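Local coordinates for protein DyP (Bjerkandera adusta, PDB 3VXI) that probably uses hydrogen peroxide to oxidise dyes and other substrates by means of a heme b cofactor, at residues S177-E182 and Q189-P194; F325-S330 and F356-S361. All coordinates share one frame; numbering follows the deposited sequence.

Contact 1: S177-E182 and Q189-P194. With ASC (ascorbic acid), chain C.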
loop_
_atom_site.group_PDB
_atom_site.type_symbol
_atom_site.label_atom_id
_atom_site.label_comp_id
_atom_site.label_asym_id
_atom_site.label_seq_id
_atom_site.Cartn_x
_atom_site.Cartn_y
_atom_site.Cartn_z
ATOM N N SER A 177 1.370 14.418 -3.150
ATOM C CA SER A 177 0.314 15.408 -3.030
ATOM C C SER A 177 -0.090 15.772 -4.452
ATOM O O SER A 177 0.779 16.030 -5.283
ATOM C CB SER A 177 0.834 16.622 -2.274
ATOM O OG SER A 177 -0.178 17.597 -2.104
ATOM N N VAL A 178 -1.386 15.737 -4.754
ATOM C CA VAL A 178 -1.833 16.123 -6.103
ATOM C C VAL A 178 -2.312 17.564 -6.152
ATOM O O VAL A 178 -2.897 18.073 -5.190
ATOM C CB VAL A 178 -2.928 15.181 -6.700
ATOM C CG1 VAL A 178 -2.468 13.731 -6.673
ATOM C CG2 VAL A 178 -4.252 15.330 -5.975
ATOM N N THR A 179 -2.050 18.220 -7.276
ATOM C CA THR A 179 -2.606 19.543 -7.521
ATOM C C THR A 179 -4.103 19.415 -7.850
ATOM O O THR A 179 -4.598 18.319 -8.146
ATOM C CB THR A 179 -1.861 20.280 -8.649
ATOM O OG1 THR A 179 -1.985 19.549 -9.874
ATOM C CG2 THR A 179 -0.374 20.435 -8.316
ATOM N N GLY A 180 -4.823 20.529 -7.755
ATOM C CA GLY A 180 -6.252 20.548 -8.087
ATOM C C GLY A 180 -7.170 20.706 -6.889
ATOM O O GLY A 180 -8.386 20.801 -7.036
ATOM N N TRP A 181 -6.590 20.720 -5.693
ATOM C CA TRP A 181 -7.346 21.006 -4.474
ATOM C C TRP A 181 -6.443 21.679 -3.443
ATOM O O TRP A 181 -5.216 21.661 -3.581
ATOM C CB TRP A 181 -8.008 19.736 -3.915
ATOM C CG TRP A 181 -7.065 18.687 -3.345
ATOM C CD1 TRP A 181 -6.021 18.067 -3.986
ATOM C CD2 TRP A 181 -7.128 18.108 -2.034
ATOM N NE1 TRP A 181 -5.415 17.161 -3.141
ATOM C CE2 TRP A 181 -6.080 17.161 -1.942
ATOM C CE3 TRP A 181 -7.961 18.309 -0.922
ATOM C CZ2 TRP A 181 -5.837 16.416 -0.778
ATOM C CZ3 TRP A 181 -7.726 17.566 0.233
ATOM C CH2 TRP A 181 -6.669 16.631 0.295
ATOM N N GLU A 182 -7.061 22.275 -2.427
ATOM C CA GLU A 182 -6.354 23.018 -1.384
ATOM C C GLU A 182 -5.950 22.077 -0.257
ATOM O O GLU A 182 -6.803 21.573 0.478
ATOM C CB GLU A 182 -7.247 24.144 -0.848
ATOM C CG GLU A 182 -6.668 24.935 0.323
ATOM C CD GLU A 182 -7.666 25.912 0.929
ATOM O OE1 GLU A 182 -8.571 26.378 0.202
ATOM O OE2 GLU A 182 -7.542 26.225 2.134
ATOM N N GLN A 189 7.772 16.358 0.262
ATOM C CA GLN A 189 6.648 15.658 -0.353
ATOM C C GLN A 189 6.597 15.967 -1.842
ATOM O O GLN A 189 6.774 17.115 -2.239
ATOM C CB GLN A 189 5.348 16.097 0.320
ATOM C CG GLN A 189 4.180 15.201 0.019
ATOM C CD GLN A 189 2.913 15.550 0.775
ATOM O OE1 GLN A 189 2.798 16.597 1.424
ATOM N NE2 GLN A 189 1.939 14.659 0.690
ATOM N N ALA A 190 6.356 14.944 -2.659
ATOM C CA ALA A 190 6.216 15.118 -4.103
ATOM C C ALA A 190 4.888 15.773 -4.423
ATOM O O ALA A 190 3.863 15.443 -3.825
ATOM C CB ALA A 190 6.305 13.765 -4.809
ATOM N N VAL A 191 4.918 16.703 -5.367
ATOM C CA VAL A 191 3.708 17.331 -5.865
ATOM C C VAL A 191 3.540 16.887 -7.313
ATOM O O VAL A 191 4.431 17.086 -8.137
ATOM C CB VAL A 191 3.782 18.868 -5.746
ATOM C CG1 VAL A 191 2.571 19.524 -6.388
ATOM C CG2 VAL A 191 3.898 19.273 -4.275
ATOM N N VAL A 192 2.398 16.269 -7.609
ATOM C CA VAL A 192 2.156 15.688 -8.933
ATOM C C VAL A 192 0.803 16.152 -9.483
ATOM O O VAL A 192 -0.072 16.549 -8.714
ATOM C CB VAL A 192 2.226 14.119 -8.895
ATOM C CG1 VAL A 192 3.620 13.633 -8.422
ATOM C CG2 VAL A 192 1.097 13.537 -8.049
ATOM N N PRO A 193 0.620 16.095 -10.822
ATOM C CA PRO A 193 -0.699 16.409 -11.366
ATOM C C PRO A 193 -1.691 15.317 -10.950
ATOM O O PRO A 193 -1.274 14.188 -10.676
ATOM C CB PRO A 193 -0.472 16.436 -12.888
ATOM C CG PRO A 193 0.749 15.696 -13.126
ATOM C CD PRO A 193 1.593 15.753 -11.874
ATOM N N PRO A 194 -2.989 15.657 -10.867
ATOM C CA PRO A 194 -3.962 14.735 -10.283
ATOM C C PRO A 194 -4.143 13.449 -11.065
ATOM O O PRO A 194 -4.540 12.435 -10.486
ATOM C CB PRO A 194 -5.268 15.544 -10.270
ATOM C CG PRO A 194 -5.058 16.658 -11.243
ATOM C CD PRO A 194 -3.592 16.963 -11.186
HETATM C C1 ASC C . 9.968 12.647 -4.406
HETATM C C2 ASC C . 10.630 12.435 -5.621
HETATM C C3 ASC C . 11.507 13.486 -5.782
HETATM C C4 ASC C . 11.356 14.436 -4.612
HETATM C C5 ASC C . 10.717 15.746 -5.102
HETATM C C6 ASC C . 10.318 16.617 -3.902
HETATM O O1 ASC C . 9.105 11.943 -3.908
HETATM O O2 ASC C . 10.448 11.402 -6.510
HETATM O O3 ASC C . 12.377 13.679 -6.798
HETATM O O4 ASC C . 10.379 13.793 -3.770
HETATM O O5 ASC C . 9.555 15.466 -5.915
HETATM O O6 ASC C . 9.843 17.904 -4.322
#

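Contact 2: F325-S330 and F356-S361. With HEM (protoporphyrin IX containing Fe), chain B; ASC (ascorbic acid), chain C.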
loop_
_atom_site.group_PDB
_atom_site.type_symbol
_atom_site.label_atom_id
_atom_site.label_comp_id
_atom_site.label_asym_id
_atom_site.label_seq_id
_atom_site.Cartn_x
_atom_site.Cartn_y
_atom_site.Cartn_z
ATOM N N PHE A 325 5.553 7.794 -11.367
ATOM C CA PHE A 325 5.569 6.540 -10.626
ATOM C C PHE A 325 5.151 6.660 -9.180
ATOM O O PHE A 325 5.373 5.733 -8.396
ATOM C CB PHE A 325 6.935 5.868 -10.761
ATOM C CG PHE A 325 7.452 5.863 -12.163
ATOM C CD1 PHE A 325 6.849 5.059 -13.131
ATOM C CD2 PHE A 325 8.519 6.680 -12.524
ATOM C CE1 PHE A 325 7.317 5.062 -14.455
ATOM C CE2 PHE A 325 8.985 6.689 -13.842
ATOM C CZ PHE A 325 8.381 5.878 -14.800
ATOM N N HIS A 326 4.531 7.786 -8.836
ATOM C CA HIS A 326 4.012 7.976 -7.480
ATOM C C HIS A 326 2.639 7.342 -7.370
ATOM O O HIS A 326 1.901 7.260 -8.345
ATOM C CB HIS A 326 3.928 9.465 -7.117
ATOM C CG HIS A 326 5.266 10.133 -7.029
ATOM N ND1 HIS A 326 6.057 10.072 -5.902
ATOM C CD2 HIS A 326 5.968 10.837 -7.947
ATOM C CE1 HIS A 326 7.186 10.723 -6.127
ATOM N NE2 HIS A 326 7.158 11.197 -7.360
ATOM N N ALA A 327 2.293 6.905 -6.167
ATOM C CA ALA A 327 0.995 6.292 -5.923
ATOM C C ALA A 327 0.592 6.550 -4.478
ATOM O O ALA A 327 1.447 6.790 -3.624
ATOM C CB ALA A 327 1.057 4.803 -6.202
ATOM N N MET A 328 -0.717 6.533 -4.219
ATOM C CA MET A 328 -1.249 6.683 -2.862
ATOM C C MET A 328 -1.364 5.332 -2.190
ATOM O O MET A 328 -1.715 4.347 -2.843
ATOM C CB MET A 328 -2.659 7.279 -2.901
ATOM C CG MET A 328 -2.762 8.696 -3.424
ATOM S SD MET A 328 -1.934 9.888 -2.361
ATOM C CE MET A 328 -2.704 9.639 -0.768
ATOM N N ARG A 329 -1.112 5.282 -0.882
ATOM C CA ARG A 329 -1.293 4.029 -0.139
ATOM C C ARG A 329 -2.263 4.206 1.011
ATOM O O ARG A 329 -2.283 5.255 1.674
ATOM C CB ARG A 329 0.039 3.493 0.394
ATOM C CG ARG A 329 0.996 3.027 -0.695
ATOM C CD ARG A 329 2.429 2.838 -0.165
ATOM N NE ARG A 329 2.879 4.084 0.460
ATOM C CZ ARG A 329 3.258 4.226 1.728
ATOM N NH1 ARG A 329 3.330 3.194 2.557
ATOM N NH2 ARG A 329 3.579 5.429 2.173
ATOM N N SER A 330 -3.070 3.169 1.243
ATOM C CA SER A 330 -4.016 3.173 2.356
ATOM C C SER A 330 -4.085 1.770 2.975
ATOM O O SER A 330 -5.156 1.162 3.096
ATOM C CB SER A 330 -5.391 3.636 1.880
ATOM O OG SER A 330 -6.191 4.001 2.996
ATOM N N PHE A 356 -2.742 -4.516 2.029
ATOM C CA PHE A 356 -2.055 -3.461 1.303
ATOM C C PHE A 356 -2.942 -2.910 0.197
ATOM O O PHE A 356 -3.562 -3.663 -0.561
ATOM C CB PHE A 356 -0.768 -4.058 0.727
ATOM C CG PHE A 356 -0.012 -3.142 -0.196
ATOM C CD1 PHE A 356 0.978 -2.302 0.290
ATOM C CD2 PHE A 356 -0.262 -3.155 -1.572
ATOM C CE1 PHE A 356 1.698 -1.454 -0.581
ATOM C CE2 PHE A 356 0.440 -2.315 -2.431
ATOM C CZ PHE A 356 1.417 -1.473 -1.943
ATOM N N VAL A 357 -2.996 -1.586 0.113
ATOM C CA VAL A 357 -3.863 -0.877 -0.832
ATOM C C VAL A 357 -3.047 0.253 -1.461
ATOM O O VAL A 357 -2.566 1.142 -0.759
ATOM C CB VAL A 357 -5.070 -0.277 -0.088
ATOM C CG1 VAL A 357 -5.920 0.594 -1.019
ATOM C CG2 VAL A 357 -5.891 -1.388 0.542
ATOM N N GLU A 358 -2.911 0.225 -2.785
ATOM C CA GLU A 358 -2.198 1.274 -3.506
ATOM C C GLU A 358 -3.034 1.756 -4.689
ATOM O O GLU A 358 -3.532 0.937 -5.471
ATOM C CB GLU A 358 -0.828 0.777 -3.976
ATOM C CG GLU A 358 0.114 1.911 -4.386
ATOM C CD GLU A 358 1.559 1.470 -4.557
ATOM O OE1 GLU A 358 1.804 0.272 -4.798
ATOM O OE2 GLU A 358 2.451 2.353 -4.440
ATOM N N TYR A 359 -3.170 3.079 -4.801
ATOM C CA TYR A 359 -3.979 3.702 -5.853
ATOM C C TYR A 359 -3.123 4.459 -6.849
ATOM O O TYR A 359 -2.205 5.193 -6.474
ATOM C CB TYR A 359 -4.986 4.696 -5.270
ATOM C CG TYR A 359 -6.027 4.103 -4.348
ATOM C CD1 TYR A 359 -7.115 3.394 -4.862
ATOM C CD2 TYR A 359 -5.954 4.298 -2.964
ATOM C CE1 TYR A 359 -8.098 2.872 -4.021
ATOM C CE2 TYR A 359 -6.926 3.773 -2.113
ATOM C CZ TYR A 359 -7.987 3.050 -2.645
ATOM O OH TYR A 359 -8.972 2.537 -1.816
ATOM N N GLN A 360 -3.470 4.320 -8.125
ATOM C CA GLN A 360 -2.800 5.018 -9.216
ATOM C C GLN A 360 -3.714 4.963 -10.436
ATOM O O GLN A 360 -4.591 4.096 -10.523
ATOM C CB GLN A 360 -1.448 4.345 -9.542
ATOM C CG GLN A 360 -1.552 2.845 -9.874
ATOM C CD GLN A 360 -1.525 1.979 -8.631
ATOM O OE1 GLN A 360 -0.538 1.965 -7.914
ATOM N NE2 GLN A 360 -2.615 1.265 -8.364
ATOM N N SER A 361 -3.526 5.892 -11.371
ATOM C CA SER A 361 -4.320 5.877 -12.601
ATOM C C SER A 361 -3.847 4.784 -13.559
ATOM O O SER A 361 -4.644 4.251 -14.328
ATOM C CB SER A 361 -4.250 7.233 -13.291
ATOM O OG SER A 361 -2.904 7.517 -13.629
HETATM C CHA HEM B . 6.742 3.008 2.494
HETATM C CHB HEM B . 6.114 -1.086 4.986
HETATM C CHC HEM B . 4.728 -3.323 0.927
HETATM C CHD HEM B . 5.396 0.744 -1.589
HETATM C C1A HEM B . 6.732 2.094 3.513
HETATM C C2A HEM B . 7.136 2.345 4.878
HETATM C C3A HEM B . 6.936 1.210 5.560
HETATM C C4A HEM B . 6.424 0.213 4.648
HETATM C CMA HEM B . 7.241 0.948 7.045
HETATM C CAA HEM B . 7.720 3.664 5.439
HETATM C CBA HEM B . 6.645 4.691 5.785
HETATM C CGA HEM B . 6.403 5.672 4.662
HETATM O O1A HEM B . 7.379 6.155 4.042
HETATM O O2A HEM B . 5.237 5.988 4.405
HETATM C C1B HEM B . 5.686 -2.066 4.114
HETATM C C2B HEM B . 5.340 -3.432 4.449
HETATM C C3B HEM B . 4.948 -4.044 3.322
HETATM C C4B HEM B . 5.028 -3.083 2.249
HETATM C CMB HEM B . 5.431 -4.055 5.859
HETATM C CAB HEM B . 4.474 -5.502 3.148
HETATM C CBB HEM B . 3.937 -6.212 4.158
HETATM C C1C HEM B . 4.865 -2.433 -0.124
HETATM C C2C HEM B . 4.669 -2.737 -1.529
HETATM C C3C HEM B . 4.870 -1.604 -2.224
HETATM C C4C HEM B . 5.163 -0.566 -1.268
HETATM C CMC HEM B . 4.290 -4.137 -2.060
HETATM C CAC HEM B . 4.785 -1.347 -3.733
HETATM C CBC HEM B . 5.127 -2.317 -4.596
HETATM C C1D HEM B . 5.731 1.729 -0.709
HETATM C C2D HEM B . 5.834 3.120 -1.079
HETATM C C3D HEM B . 6.248 3.814 0.179
HETATM C C4D HEM B . 6.358 2.795 1.196
HETATM C CMD HEM B . 5.578 3.799 -2.430
HETATM C CAD HEM B . 6.507 5.313 0.308
HETATM C CBD HEM B . 7.927 5.553 -0.196
HETATM C CGD HEM B . 8.257 7.020 -0.232
HETATM O O1D HEM B . 9.376 7.354 0.252
HETATM O O2D HEM B . 7.453 7.838 -0.745
HETATM N NA HEM B . 6.306 0.783 3.400
HETATM N NB HEM B . 5.490 -1.883 2.761
HETATM N NC HEM B . 5.190 -1.096 0.003
HETATM N ND HEM B . 6.016 1.562 0.648
HETATM FE FE HEM B . 5.790 -0.169 1.711
HETATM C C1 ASC C . 9.968 12.647 -4.406
HETATM C C2 ASC C . 10.630 12.435 -5.621
HETATM C C3 ASC C . 11.507 13.486 -5.782
HETATM C C4 ASC C . 11.356 14.436 -4.612
HETATM C C5 ASC C . 10.717 15.746 -5.102
HETATM C C6 ASC C . 10.318 16.617 -3.902
HETATM O O1 ASC C . 9.105 11.943 -3.908
HETATM O O2 ASC C . 10.448 11.402 -6.510
HETATM O O3 ASC C . 12.377 13.679 -6.798
HETATM O O4 ASC C . 10.379 13.793 -3.770
HETATM O O5 ASC C . 9.555 15.466 -5.915
HETATM O O6 ASC C . 9.843 17.904 -4.322
HETATM O O HOH W 1 3.796 0.359 2.078
#

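Contact 1: S177-E182 and Q189-P194
S177 meets A190 and V192 through its backbone: its N donates to A190 O at 2.8 Å, and its O accepts from V192 N. T179 N then donates to V192 O over 3.0 Å. V192 O is approached a second time by V178 CA, in a CA-H...O contact. On the face of the pair that carries V178 and V192, V178 CG1 reaches V192 CG2 at 3.8 Å, while V178 CB rests against P194 CA. V191, on the face it shares with S177, meets T179 beyond the strand end: the side chains cross at about a right angle, T179 CG2 3.6 Å from V191 CG1. T179 sets OG1 between its backbone N and carbonyl carbon (chi1 62°), which brings the hydroxyl to P194 CD at 3.3 Å in simple packing. The proline ring also covers T179 O, a buried carbonyl with no polar partner in the model. Near S177, the extended Q189 chain lays its amide beside S177 CB, with NE2 at 3.7 Å. F186 N donates to Q189 OE1 and Q189 NE2 donates to Q175 O, so both ends of the amide are held. Farther out, L16 of helix 13-16 packs on V178, and A190 CB faces ascorbic acid O1 at 3.5 Å. The result is a minimal two-stranded parallel ladder, its strands joined by a loop, with one end beside the bound ascorbic acid.

Contact 2: F325-S330 and F356-S361
Y359 and M328 form the hydrogen-bonded pair of two antiparallel strands, Y359 N donating to M328 O at 2.7 Å and M328 N returning a bond to Y359 O. Their CB atoms share a face of the sheet, but M328 turns at chi2 and chi3, and its thioether end leads away from the tyrosine. S330, two residues along the strand from M328, brings its CB to the edge of the Y359 ring, 4.3 Å from CE2. D14 of helix 13-16 bonds both S330 OG and Y359 OH, one carboxylate oxygen to each, tying the two side chains together from outside. S330 N donates to V357 O at 2.9 Å, and V357 CB packs on S330 O. At the other end A327 CB fits against Y359 O and E358 OE2. On the opposite face R329 and E358 make the non-hydrogen-bonded pair: R329 CG lies 4.0 Å from E358 CG, the chains cross obliquely, and guanidinium and carboxylate planes stand 80° apart without touching. A turn at chi3 (-55°) lays the R329 guanidinium flat over the edge of one pyrrole, HEM C3D 3.3 Å from its plane. R329 NH2 donates to propionate O2A at 2.8 Å, while NH1 donates to the water bound to iron and pairs with D171 in a salt bridge. F356 brings CE1 to within 3.3 Å of HEM C1C, with HEM CMC over one ring face toward its rim. H308 is the axial protein ligand of the iron; R329 on the edge strand and F356 on its neighbour line the distal side of the heme, where D171 joins from outside the sheet, the distal pocket of a DyP-type peroxidase built on a ferredoxin-like antiparallel sheet.

How the contacts relate
Contact 1 is a partly buried pairing about 19 Å from the chain centre, whereas contact 2 is buried, about 6 Å from that centre. Parallel strands with aliphatic and proline packing make the first; antiparallel strands of a four-stranded sheet, with charged and aromatic groups turned to the heme, make the second. They meet where H326 of contact 2 packs on A190 and V192 of contact 1: A190 CB lies 3.4 Å from H326 CE1, and V192 CG1 touches H326 CD2. Both touch the ascorbic acid, which lies at the edge of the H326 ring and is hydrogen-bonded to N313, itself a heme-binding residue. Helix 13-16 is a further common neighbour, through L16 and D14.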